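Local coordinates for putative uncharacterized protein (Pyrococcus abyssi virus 1, PDB 4HR1) that is of unknown function but folds as a helical bundle with a bromodomain-like topology, in a virus that infects a hyperthermophilic archaeon, at residues Glu36-Gln39 with Val40-Lys44. Sequence-based numbering, arbitrary orientation.
Sequences ELEQ and VEKLK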
# COMPACT_ATOMS: atom_id res chain seq x y z
N GLU A 36 7.22 -9.74 19.82
CA GLU A 36 6.84 -10.08 18.45
C GLU A 36 6.03 -8.97 17.75
O GLU A 36 6.35 -8.60 16.62
CB GLU A 36 6.15 -11.45 18.39
CG GLU A 36 7.09 -12.63 18.61
CD GLU A 36 6.45 -14.01 18.71
OE1 GLU A 36 5.30 -14.11 19.21
OE2 GLU A 36 7.12 -15.00 18.34
N LEU A 37 5.06 -8.38 18.46
CA LEU A 37 4.23 -7.29 17.95
C LEU A 37 5.02 -5.97 17.81
O LEU A 37 4.70 -5.14 16.95
CB LEU A 37 3.00 -7.08 18.84
CG LEU A 37 2.00 -8.24 18.89
CD1 LEU A 37 1.58 -8.53 20.32
CD2 LEU A 37 0.80 -7.97 17.99
N GLU A 38 6.07 -5.81 18.66
CA GLU A 38 6.98 -4.67 18.65
C GLU A 38 7.82 -4.74 17.38
O GLU A 38 7.82 -3.77 16.62
CB GLU A 38 7.87 -4.68 19.91
CG GLU A 38 8.48 -3.34 20.29
CD GLU A 38 7.99 -2.79 21.62
OE1 GLU A 38 8.28 -3.41 22.66
OE2 GLU A 38 7.33 -1.73 21.61
N GLN A 39 8.48 -5.90 17.13
CA GLN A 39 9.32 -6.19 15.95
C GLN A 39 8.59 -5.91 14.63
O GLN A 39 9.18 -5.32 13.72
CB GLN A 39 9.81 -7.65 15.96
CG GLN A 39 10.80 -8.01 17.08
CD GLN A 39 11.07 -9.51 17.19
OE1 GLN A 39 12.22 -9.96 17.23
NE2 GLN A 39 10.02 -10.33 17.28
N VAL A 40 7.30 -6.31 14.55
CA VAL A 40 6.43 -6.11 13.38
C VAL A 40 6.17 -4.62 13.18
O VAL A 40 6.29 -4.12 12.06
CB VAL A 40 5.13 -6.97 13.45
CG1 VAL A 40 4.12 -6.60 12.36
CG2 VAL A 40 5.46 -8.46 13.37
N GLU A 41 5.87 -3.91 14.30
CA GLU A 41 5.63 -2.47 14.34
C GLU A 41 6.87 -1.72 13.83
O GLU A 41 6.75 -0.85 12.97
CB GLU A 41 5.25 -2.02 15.76
CG GLU A 41 3.77 -1.73 15.94
CD GLU A 41 3.24 -0.55 15.16
OE1 GLU A 41 2.08 -0.64 14.68
OE2 GLU A 41 3.97 0.45 14.99
N LYS A 42 8.06 -2.15 14.30
CA LYS A 42 9.37 -1.62 13.89
C LYS A 42 9.55 -1.78 12.37
O LYS A 42 9.92 -0.81 11.71
CB LYS A 42 10.51 -2.31 14.67
CG LYS A 42 10.63 -1.86 16.13
CD LYS A 42 12.09 -1.69 16.57
CE LYS A 42 12.27 -1.38 18.05
NZ LYS A 42 12.04 -2.59 18.89
N LEU A 43 9.16 -2.95 11.81
CA LEU A 43 9.22 -3.21 10.37
C LEU A 43 8.29 -2.33 9.57
O LEU A 43 8.73 -1.77 8.56
CB LEU A 43 9.02 -4.69 10.04
CG LEU A 43 10.25 -5.57 10.31
CD1 LEU A 43 9.85 -6.97 10.68
CD2 LEU A 43 11.20 -5.56 9.12
N LYS A 44 7.03 -2.15 10.03
CA LYS A 44 6.05 -1.26 9.38
C LYS A 44 6.61 0.18 9.27
O LYS A 44 6.55 0.77 8.19
CB LYS A 44 4.71 -1.29 10.13
CG LYS A 44 3.61 -0.45 9.48
CD LYS A 44 2.42 -0.26 10.42
CE LYS A 44 1.61 0.98 10.11
NZ LYS A 44 2.30 2.23 10.54
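Val40 packs back against the turn before it: its CG2, set beside its own backbone N with CG1 anti to that N (chi1 170°), lies 3.4 Å from Glu36 O, the same oxygen that accepts the bond from Val40 N. Leu43 repeats this three residues on, resting CD1 3.5 Å from Gln39 O while its N donates to that carbonyl. This is the close-packed side of the helix, where Val40 sits on Leu23 and Met27 of helix 5-30 and Leu43 on Gln91 and Ile92 of helix 72-98. Both segments belong to helix 34-63 of the four-helix, bromodomain-like chain, near that helix's start, and four successive i to i+4 bonds tie them together. The shortest runs from Lys42 N to Glu38 O, at 2.8 Å.

On the solvent side the fit is slack. Glu38 and Lys42 pass each other at a slant, and bends at chi2 and chi4 of Lys42 bring its NZ back to 3.9 Å from Glu38 CG. That amine thus meets the aliphatic part of Glu38 and not its carboxylate: Glu38 OE1 stays 5.4 Å from Lys42 NZ, so any attraction between the charges is probably diffuse. Glu41 keeps its CB 3.2 Å from Glu38 O, but the rest of its chain bends off at chi2 (-66°), taking the carboxylate clear of that turn.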